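Local coordinates for globin (Geobacter sulfurreducens, PDB 2W31), which binds heme b through two axial histidines, forming the hexacoordinate globin domain of a membrane-linked globin-coupled sensor that probably also binds oxygen, at residues Q67-S72 / V105-V110; V71-G76 / K137-N142. One frame throughout, in Å; residues are numbered along the deposited sequence. Where two conformers were deposited one is given.

Interaction 1: Q67-S72 / V105-V110. With HEM (protoporphyrin IX containing Fe), chain C.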
ATOM      1  N   GLN A  67     -12.334  -3.454 -13.867  1.00 18.57           N
ATOM      2  CA  GLN A  67     -12.355  -2.094 -14.432  1.00 16.92           C
ATOM      3  C   GLN A  67     -13.382  -1.229 -13.661  1.00 17.40           C
ATOM      4  O   GLN A  67     -13.105  -0.061 -13.283  1.00 17.18           O
ATOM      5  CB  GLN A  67     -12.717  -2.141 -15.931  1.00 16.49           C
ATOM      6  CG  GLN A  67     -12.592  -0.792 -16.610  1.00 19.40           C
ATOM      7  CD  GLN A  67     -12.962  -0.898 -18.057  1.00 23.01           C
ATOM      8  OE1 GLN A  67     -12.128  -1.264 -18.891  1.00 23.90           O
ATOM      9  NE2 GLN A  67     -14.217  -0.600 -18.366  1.00 26.01           N
ATOM     10  N   ASP A  68     -14.540  -1.810 -13.387  1.00 17.44           N
ATOM     11  CA  ASP A  68     -15.631  -1.094 -12.703  1.00 18.19           C
ATOM     12  C   ASP A  68     -15.221  -0.719 -11.281  1.00 16.75           C
ATOM     13  O   ASP A  68     -15.492   0.397 -10.834  1.00 17.48           O
ATOM     14  CB  ASP A  68     -16.943  -1.908 -12.658  1.00 19.22           C
ATOM     15  CG  ASP A  68     -17.631  -2.073 -14.019  1.00 24.08           C
ATOM     16  OD1 ASP A  68     -17.366  -1.311 -14.987  1.00 26.09           O
ATOM     17  OD2 ASP A  68     -18.475  -3.006 -14.081  1.00 28.51           O
ATOM     18  N   TRP A  69     -14.547  -1.646 -10.582  1.00 15.71           N
ATOM     19  CA  TRP A  69     -14.045  -1.362  -9.230  1.00 14.63           C
ATOM     20  C   TRP A  69     -13.071  -0.149  -9.246  1.00 13.49           C
ATOM     21  O   TRP A  69     -13.146   0.756  -8.374  1.00 13.87           O
ATOM     22  CB  TRP A  69     -13.353  -2.605  -8.615  1.00 14.63           C
ATOM     23  CG  TRP A  69     -12.510  -2.197  -7.391  1.00 14.23           C
ATOM     24  CD1 TRP A  69     -12.938  -2.007  -6.110  1.00 14.21           C
ATOM     25  CD2 TRP A  69     -11.103  -1.858  -7.407  1.00 13.49           C
ATOM     26  NE1 TRP A  69     -11.869  -1.549  -5.308  1.00 14.70           N
ATOM     27  CE2 TRP A  69     -10.741  -1.478  -6.092  1.00 13.12           C
ATOM     28  CE3 TRP A  69     -10.111  -1.862  -8.418  1.00 14.27           C
ATOM     29  CZ2 TRP A  69      -9.421  -1.106  -5.761  1.00 13.76           C
ATOM     30  CZ3 TRP A  69      -8.811  -1.500  -8.091  1.00 13.51           C
ATOM     31  CH2 TRP A  69      -8.488  -1.122  -6.760  1.00 14.25           C
ATOM     32  N   PHE A  70     -12.184  -0.135 -10.234  1.00 14.24           N
ATOM     33  CA  PHE A  70     -11.230   0.972 -10.373  1.00 13.16           C
ATOM     34  C   PHE A  70     -11.945   2.339 -10.485  1.00 12.66           C
ATOM     35  O   PHE A  70     -11.629   3.313  -9.791  1.00 12.28           O
ATOM     36  CB  PHE A  70     -10.296   0.707 -11.552  1.00 13.72           C
ATOM     37  CG  PHE A  70      -9.389   1.860 -11.898  1.00 14.52           C
ATOM     38  CD1 PHE A  70      -8.262   2.166 -11.099  1.00 13.33           C
ATOM     39  CD2 PHE A  70      -9.641   2.648 -13.029  1.00 15.19           C
ATOM     40  CE1 PHE A  70      -7.430   3.231 -11.422  1.00 12.91           C
ATOM     41  CE2 PHE A  70      -8.777   3.686 -13.374  1.00 14.50           C
ATOM     42  CZ  PHE A  70      -7.677   3.998 -12.559  1.00 13.90           C
ATOM     43  N   VAL A  71     -12.936   2.395 -11.361  1.00 14.59           N
ATOM     44  CA  VAL A  71     -13.716   3.617 -11.493  1.00 15.83           C
ATOM     45  C   VAL A  71     -14.409   4.025 -10.187  1.00 13.63           C
ATOM     46  O   VAL A  71     -14.447   5.213  -9.839  1.00 14.13           O
ATOM     47  CB  VAL A  71     -14.732   3.451 -12.629  1.00 16.67           C
ATOM     48  CG1 VAL A  71     -15.688   4.639 -12.689  1.00 20.39           C
ATOM     49  CG2 VAL A  71     -13.964   3.324 -13.946  1.00 19.90           C
ATOM     50  N   SER A  72     -14.899   3.041  -9.430  1.00 14.19           N
ATOM     51  CA  SER A  72     -15.580   3.305  -8.169  0.50 13.43           C
ATOM     52  C   SER A  72     -14.698   3.986  -7.118  1.00 13.08           C
ATOM     53  O   SER A  72     -15.226   4.615  -6.195  1.00 14.56           O
ATOM     54  CB  SER A  72     -16.154   2.010  -7.589  0.50 13.95           C
ATOM     55  OG  SER A  72     -15.146   1.200  -7.021  0.50 13.01           O
ATOM     56  N   VAL A 105      -0.431  -7.916  -4.251  1.00 11.41           N
ATOM     57  CA  VAL A 105       0.278  -7.793  -5.518  1.00 12.30           C
ATOM     58  C   VAL A 105      -0.511  -6.946  -6.512  1.00 11.38           C
ATOM     59  O   VAL A 105       0.035  -6.038  -7.140  1.00 12.30           O
ATOM     60  CB  VAL A 105       0.559  -9.172  -6.144  1.00 11.99           C
ATOM     61  CG1 VAL A 105       1.055  -9.015  -7.573  1.00 15.13           C
ATOM     62  CG2 VAL A 105       1.569  -9.939  -5.304  1.00 13.23           C
ATOM     63  N   ALA A 106      -1.797  -7.249  -6.649  1.00 11.32           N
ATOM     64  CA  ALA A 106      -2.654  -6.544  -7.596  1.00 11.41           C
ATOM     65  C   ALA A 106      -2.769  -5.066  -7.239  1.00 10.51           C
ATOM     66  O   ALA A 106      -2.860  -4.210  -8.120  1.00 11.31           O
ATOM     67  CB  ALA A 106      -4.031  -7.188  -7.646  1.00 12.62           C
ATOM     68  N   MET A 107      -2.764  -4.772  -5.943  1.00 10.96           N
ATOM     69  CA  MET A 107      -2.975  -3.411  -5.465  1.00 10.87           C
ATOM     70  C   MET A 107      -1.755  -2.537  -5.731  1.00 11.06           C
ATOM     71  O   MET A 107      -1.875  -1.325  -5.912  1.00 11.49           O
ATOM     72  CB  MET A 107      -3.305  -3.414  -3.971  1.00 11.02           C
ATOM     73  CG  MET A 107      -3.800  -2.077  -3.442  1.00 11.80           C
ATOM     74  SD  MET A 107      -5.309  -1.523  -4.256  1.00 14.93           S
ATOM     75  CE  MET A 107      -6.546  -2.425  -3.327  1.00 14.55           C
ATOM     76  N   ASN A 108      -0.581  -3.160  -5.754  1.00 11.05           N
ATOM     77  CA  ASN A 108       0.650  -2.480  -6.209  1.00 10.10           C
ATOM     78  C   ASN A 108       0.545  -2.079  -7.700  1.00  9.77           C
ATOM     79  O   ASN A 108       0.953  -0.952  -8.078  1.00 10.23           O
ATOM     80  CB  ASN A 108       1.896  -3.350  -5.962  1.00 10.63           C
ATOM     81  CG  ASN A 108       3.183  -2.589  -6.271  1.00 11.61           C
ATOM     82  OD1 ASN A 108       3.728  -2.718  -7.370  1.00 14.45           O
ATOM     83  ND2 ASN A 108       3.601  -1.708  -5.357  1.00 12.76           N
ATOM     84  N   VAL A 109      -0.012  -2.986  -8.526  1.00 10.46           N
ATOM     85  CA  VAL A 109      -0.194  -2.668  -9.938  1.00 11.13           C
ATOM     86  C   VAL A 109      -1.081  -1.404 -10.107  1.00 10.71           C
ATOM     87  O   VAL A 109      -0.769  -0.491 -10.874  1.00 11.82           O
ATOM     88  CB  VAL A 109      -0.816  -3.856 -10.708  1.00 11.59           C
ATOM     89  CG1 VAL A 109      -1.045  -3.468 -12.209  1.00 13.81           C
ATOM     90  CG2 VAL A 109       0.070  -5.085 -10.576  1.00 14.31           C
ATOM     91  N   VAL A 110      -2.215  -1.382  -9.407  1.00 11.87           N
ATOM     92  CA  VAL A 110      -3.130  -0.235  -9.492  1.00 11.35           C
ATOM     93  C   VAL A 110      -2.449   1.043  -8.975  1.00 11.58           C
ATOM     94  O   VAL A 110      -2.594   2.143  -9.541  1.00 11.77           O
ATOM     95  CB  VAL A 110      -4.424  -0.544  -8.713  1.00 12.17           C
ATOM     96  CG1 VAL A 110      -5.386   0.624  -8.704  1.00 12.74           C
ATOM     97  CG2 VAL A 110      -5.093  -1.801  -9.286  1.00 13.76           C
TER
HETATM   98  CHA HEM C 200     -14.109 -10.707  -8.119  1.00 21.10           C
HETATM   99  CHB HEM C 200     -11.968  -6.511  -7.100  1.00 17.49           C
HETATM  100  CHC HEM C 200      -7.698  -8.803  -7.151  1.00 13.81           C
HETATM  101  CHD HEM C 200      -9.785 -12.531  -9.405  1.00 18.76           C
HETATM  102  C1A HEM C 200     -13.915  -9.374  -7.826  1.00 19.92           C
HETATM  103  C2A HEM C 200     -14.956  -8.379  -7.641  1.00 20.33           C
HETATM  104  C3A HEM C 200     -14.368  -7.205  -7.381  1.00 19.26           C
HETATM  105  C4A HEM C 200     -12.929  -7.452  -7.378  1.00 18.52           C
HETATM  106  CMA HEM C 200     -15.022  -5.835  -7.110  1.00 20.25           C
HETATM  107  CAA HEM C 200     -16.492  -8.659  -7.721  1.00 21.00           C
HETATM  108  CBA HEM C 200     -16.808  -9.326  -6.377  0.50 21.92           C
HETATM  109  CGA HEM C 200     -18.278  -9.353  -6.011  0.50 25.18           C
HETATM  110  O1A HEM C 200     -18.870  -8.279  -5.706  0.50 24.60           O
HETATM  111  O2A HEM C 200     -18.855 -10.477  -6.010  0.50 24.10           O
HETATM  112  C1B HEM C 200     -10.632  -6.803  -6.882  1.00 15.91           C
HETATM  113  C2B HEM C 200      -9.632  -5.918  -6.306  1.00 14.53           C
HETATM  114  C3B HEM C 200      -8.450  -6.545  -6.314  1.00 13.37           C
HETATM  115  C4B HEM C 200      -8.652  -7.841  -6.947  1.00 14.12           C
HETATM  116  CMB HEM C 200      -9.989  -4.514  -5.772  1.00 15.71           C
HETATM  117  CAB HEM C 200      -7.091  -6.040  -5.835  1.00 13.24           C
HETATM  118  CBB HEM C 200      -6.682  -4.778  -6.065  1.00 13.25           C
HETATM  119  C1C HEM C 200      -7.872  -9.978  -7.839  1.00 15.08           C
HETATM  120  C2C HEM C 200      -6.830 -10.867  -8.293  1.00 15.44           C
HETATM  121  C3C HEM C 200      -7.405 -11.879  -8.950  1.00 15.94           C
HETATM  122  C4C HEM C 200      -8.838 -11.674  -8.906  1.00 16.66           C
HETATM  123  CMC HEM C 200      -5.329 -10.677  -8.081  1.00 15.43           C
HETATM  124  CAC HEM C 200      -6.669 -13.068  -9.600  1.00 18.70           C
HETATM  125  CBC HEM C 200      -6.834 -13.441 -10.866  1.00 19.25           C
HETATM  126  C1D HEM C 200     -11.129 -12.447  -9.148  1.00 19.61           C
HETATM  127  C2D HEM C 200     -12.102 -13.523  -9.385  1.00 21.77           C
HETATM  128  C3D HEM C 200     -13.452 -12.968  -8.981  1.00 22.57           C
HETATM  129  C4D HEM C 200     -13.176 -11.598  -8.561  1.00 21.17           C
HETATM  130  CMD HEM C 200     -11.795 -14.924  -9.900  1.00 21.69           C
HETATM  131  CAD HEM C 200     -14.840 -13.662  -9.044  0.50 25.26           C
HETATM  132  CBD HEM C 200     -15.055 -14.630  -7.896  0.50 27.61           C
HETATM  133  CGD HEM C 200     -16.251 -15.495  -8.239  0.50 28.90           C
HETATM  134  O1D HEM C 200     -16.229 -16.223  -9.269  0.50 30.61           O
HETATM  135  O2D HEM C 200     -17.236 -15.461  -7.468  0.50 29.55           O
HETATM  136  NA  HEM C 200     -12.679  -8.784  -7.671  1.00 17.84           N
HETATM  137  NB  HEM C 200     -10.001  -7.960  -7.255  1.00 14.62           N
HETATM  138  NC  HEM C 200      -9.106 -10.487  -8.230  1.00 16.01           N
HETATM  139  ND  HEM C 200     -11.813 -11.354  -8.668  1.00 18.50           N
HETATM  140 FE   HEM C 200     -10.886  -9.634  -7.967  1.00 18.47          FE
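Trp-69, Met-107 and Val-110 meet beside the heme, with no hydrogen bond between the segments. Val-110 CG2 sits at the edge of the indole, near its plane, 3.9 Å from Trp-69 CZ3. The Met-107 and Trp-69 side chains run at about a right angle, and Met-107 CE comes to the ring obliquely, 4.0 Å from Trp-69 CZ2. The sulfur makes an oblique Met-aromatic contact. The Met-107 chain bends at chi2 (60°) and again at chi3 (83°), which turns the methyl to where it touches both the indole and the heme vinyl. The other valine methyl, Val-110 CG1, lies at the edge of the Phe-70 ring, 4.0 Å from Phe-70 CD1. The helices are E and G of the globin fold; the axes of segments 67-72 and 105-110 pass 13.0 Å apart and cross at -60°. The heme methyl CMB sits over the centre of the indole face, tightly, 3.1 Å from Trp-69 CE2. The vinyl CBB lies 3.6 Å from Met-107 CE, and Ala-106 CB packs on the same vinyl group at CAB. Further out, Trp-69 NE1 is hydrogen-bonded to Asn-142 OD1. Phe-70 packs edge-to-face with Phe-74, and axial ligand His-66 lies one turn before Trp-69.

Interaction 2: V71-G76 / K137-N142; sequences VSLFAG and KILDIN
Leu-73 makes a buried, mainly apolar contact with Ile-138, Leu-139 and Asn-142, where segment 71-76 meets helix 125-151. This joins the C-terminal part of the globin E-helix region to the H helix. Leu-73 lies in a type I turn from Ser-72 to Ala-75, and its side chain is buried. With CG anti to the carbonyl carbon (chi1 -65°), the leucine reaches helix 125-151, and its two methyls meet different residues there. Leu-73 CD1 meets Leu-139 CD2 at 3.6 Å, with the side chains crossing at about a right angle. Leu-73 CD2 rests on the Asn-142 amide, 3.7 Å from Asn-142 ND2, and packs more loosely on Ile-138 CG1 at 4.2 Å. The amide is tied to its own helix: Asn-142 ND2 donates to Ile-138 O at 2.8 Å, from 38° out of the carbonyl plane. Asn-142 N reaches the same oxygen from the other face, so two donors grip it. ND2 also bonds to Tyr-82 OH on helix 80-96. Replacing Asn-142 by alanine removes the amide, which would probably leave Trp-69 NE1 without its acceptor, Tyr-82 OH without its amide partner, Ile-138 O with one donor fewer and a gap beside Leu-73 CD2. The two segments thus meet by van der Waals packing alone, while the amide atoms of Asn-142 are hydrogen-bonded to Ile-138 O, Tyr-82 and Trp-69.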
ATOM      1  N   VAL A  71     -12.936   2.395 -11.361  1.00 14.59           N
ATOM      2  CA  VAL A  71     -13.716   3.617 -11.493  1.00 15.83           C
ATOM      3  C   VAL A  71     -14.409   4.025 -10.187  1.00 13.63           C
ATOM      4  O   VAL A  71     -14.447   5.213  -9.839  1.00 14.13           O
ATOM      5  CB  VAL A  71     -14.732   3.451 -12.629  1.00 16.67           C
ATOM      6  CG1 VAL A  71     -15.688   4.639 -12.689  1.00 20.39           C
ATOM      7  CG2 VAL A  71     -13.964   3.324 -13.946  1.00 19.90           C
ATOM      8  N   SER A  72     -14.899   3.041  -9.430  1.00 14.19           N
ATOM      9  CA  SER A  72     -15.580   3.305  -8.169  0.50 13.43           C
ATOM     10  C   SER A  72     -14.698   3.986  -7.118  1.00 13.08           C
ATOM     11  O   SER A  72     -15.226   4.615  -6.195  1.00 14.56           O
ATOM     12  CB  SER A  72     -16.154   2.010  -7.589  0.50 13.95           C
ATOM     13  OG  SER A  72     -15.146   1.200  -7.021  0.50 13.01           O
ATOM     14  N   LEU A  73     -13.358   3.843  -7.239  1.00 12.31           N
ATOM     15  CA  LEU A  73     -12.458   4.531  -6.303  1.00 11.01           C
ATOM     16  C   LEU A  73     -12.685   6.042  -6.337  1.00 11.04           C
ATOM     17  O   LEU A  73     -12.438   6.731  -5.333  1.00 11.63           O
ATOM     18  CB  LEU A  73     -10.982   4.293  -6.648  1.00 10.47           C
ATOM     19  CG  LEU A  73     -10.482   2.869  -6.518  1.00 11.27           C
ATOM     20  CD1 LEU A  73      -9.105   2.727  -7.212  1.00 12.04           C
ATOM     21  CD2 LEU A  73     -10.360   2.496  -5.036  1.00 13.06           C
ATOM     22  N   PHE A  74     -13.140   6.537  -7.503  1.00 10.71           N
ATOM     23  CA  PHE A  74     -13.258   7.990  -7.760  1.00 10.90           C
ATOM     24  C   PHE A  74     -14.727   8.473  -7.753  1.00 11.56           C
ATOM     25  O   PHE A  74     -14.998   9.629  -8.039  1.00 12.54           O
ATOM     26  CB  PHE A  74     -12.586   8.340  -9.105  1.00 11.58           C
ATOM     27  CG  PHE A  74     -11.205   7.826  -9.201  1.00 10.94           C
ATOM     28  CD1 PHE A  74     -10.151   8.598  -8.736  1.00 14.02           C
ATOM     29  CD2 PHE A  74     -10.943   6.555  -9.710  1.00 11.69           C
ATOM     30  CE1 PHE A  74      -8.825   8.108  -8.779  1.00 12.88           C
ATOM     31  CE2 PHE A  74      -9.644   6.033  -9.729  1.00 13.30           C
ATOM     32  CZ  PHE A  74      -8.584   6.824  -9.284  1.00 13.81           C
ATOM     33  N   ALA A  75     -15.650   7.580  -7.388  1.00 11.43           N
ATOM     34  CA  ALA A  75     -17.083   7.853  -7.574  1.00 12.67           C
ATOM     35  C   ALA A  75     -17.739   8.625  -6.437  1.00 12.31           C
ATOM     36  O   ALA A  75     -18.910   9.052  -6.558  1.00 13.20           O
ATOM     37  CB  ALA A  75     -17.834   6.541  -7.868  1.00 14.05           C
ATOM     38  N   GLY A  76     -17.023   8.840  -5.341  1.00 13.93           N
ATOM     39  CA  GLY A  76     -17.588   9.642  -4.237  1.00 16.08           C
ATOM     40  C   GLY A  76     -18.378   8.686  -3.306  1.00 18.13           C
ATOM     41  O   GLY A  76     -18.382   7.465  -3.506  1.00 19.02           O
ATOM     42  N   LYS A 137      -4.448   7.126   0.177  1.00  9.85           N
ATOM     43  CA  LYS A 137      -5.393   6.817   1.235  1.00 10.90           C
ATOM     44  C   LYS A 137      -6.518   5.868   0.762  1.00 10.76           C
ATOM     45  O   LYS A 137      -6.801   4.875   1.399  1.00 11.32           O
ATOM     46  CB  LYS A 137      -6.003   8.095   1.827  1.00  9.95           C
ATOM     47  CG  LYS A 137      -5.047   8.915   2.657  1.00 11.35           C
ATOM     48  CD  LYS A 137      -5.729  10.189   3.069  1.00 14.93           C
ATOM     49  CE  LYS A 137      -4.720  11.301   3.300  1.00 18.85           C
ATOM     50  NZ  LYS A 137      -5.328  12.650   3.511  1.00 17.76           N
ATOM     51  N   ILE A 138      -7.159   6.172  -0.360  1.00 10.83           N
ATOM     52  CA  ILE A 138      -8.265   5.300  -0.780  1.00 10.19           C
ATOM     53  C   ILE A 138      -7.785   3.894  -1.157  1.00  9.93           C
ATOM     54  O   ILE A 138      -8.444   2.899  -0.830  1.00 10.17           O
ATOM     55  CB  ILE A 138      -9.171   5.971  -1.850  1.00 10.27           C
ATOM     56  CG1 ILE A 138     -10.546   5.282  -1.880  1.00 11.84           C
ATOM     57  CG2 ILE A 138      -8.548   6.019  -3.269  1.00 12.53           C
ATOM     58  CD1 ILE A 138     -11.317   5.431  -0.592  1.00 13.82           C
ATOM     59  N   LEU A 139      -6.640   3.804  -1.821  1.00  9.32           N
ATOM     60  CA  LEU A 139      -6.105   2.454  -2.176  1.00  9.75           C
ATOM     61  C   LEU A 139      -5.770   1.702  -0.881  1.00  9.98           C
ATOM     62  O   LEU A 139      -6.081   0.505  -0.750  1.00 10.58           O
ATOM     63  CB  LEU A 139      -4.855   2.536  -3.071  1.00  8.98           C
ATOM     64  CG  LEU A 139      -5.129   3.154  -4.437  1.00  9.55           C
ATOM     65  CD1 LEU A 139      -3.817   3.259  -5.184  1.00 12.80           C
ATOM     66  CD2 LEU A 139      -6.103   2.303  -5.187  1.00 13.19           C
ATOM     67  N   ASP A 140      -5.105   2.382   0.066  1.00  9.14           N
ATOM     68  CA  ASP A 140      -4.735   1.712   1.344  1.00  8.72           C
ATOM     69  C   ASP A 140      -5.968   1.306   2.154  1.00  9.69           C
ATOM     70  O   ASP A 140      -5.961   0.234   2.772  1.00 10.09           O
ATOM     71  CB  ASP A 140      -3.735   2.560   2.152  1.00 10.14           C
ATOM     72  CG  ASP A 140      -2.313   2.490   1.588  1.00 11.91           C
ATOM     73  OD1 ASP A 140      -2.075   1.754   0.592  1.00 12.25           O
ATOM     74  OD2 ASP A 140      -1.449   3.201   2.151  1.00 12.50           O
ATOM     75  N   ILE A 141      -7.019   2.133   2.144  1.00  8.60           N
ATOM     76  CA  ILE A 141      -8.278   1.766   2.795  1.00  9.66           C
ATOM     77  C   ILE A 141      -8.883   0.528   2.135  1.00  9.65           C
ATOM     78  O   ILE A 141      -9.287  -0.416   2.833  1.00 10.64           O
ATOM     79  CB  ILE A 141      -9.275   2.956   2.802  1.00 10.24           C
ATOM     80  CG1 ILE A 141      -8.776   4.043   3.767  1.00 11.67           C
ATOM     81  CG2 ILE A 141     -10.740   2.487   3.115  1.00 12.11           C
ATOM     82  CD1 ILE A 141      -9.442   5.437   3.653  1.00 13.33           C
ATOM     83  N   ASN A 142      -8.897   0.494   0.796  1.00 10.66           N
ATOM     84  CA  ASN A 142      -9.406  -0.686   0.079  1.00 11.30           C
ATOM     85  C   ASN A 142      -8.648  -1.962   0.458  1.00 10.71           C
ATOM     86  O   ASN A 142      -9.233  -3.000   0.766  1.00 12.75           O
ATOM     87  CB  ASN A 142      -9.386  -0.442  -1.436  1.00 11.49           C
ATOM     88  CG  ASN A 142     -10.633   0.294  -1.931  1.00 11.18           C
ATOM     89  OD1 ASN A 142     -11.443  -0.299  -2.674  1.00 14.90           O
ATOM     90  ND2 ASN A 142     -10.810   1.537  -1.519  1.00 12.62           N
TER

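From the N terminus, both contacts start on helix 62-72 and share Val-71 and Ser-72. Interaction 1 closes first, when the chain returns along helix 100-121 after passing through helix 80-96. Interaction 2 starts slightly later and closes later, on helix 125-151. The two loops therefore overlap and cross without one nesting inside the other. Since helices 100-121 and 125-151 follow each other, segments 67-72 and 71-76 are tied to the G and H helices in turn. The contacts also touch directly. Met-107 CE packs on Asn-142 CB at 3.9 Å, and Val-110 CG1 lies 4.0 Å from Leu-139 CD2. Both contacts also have residues that reach the second subunit.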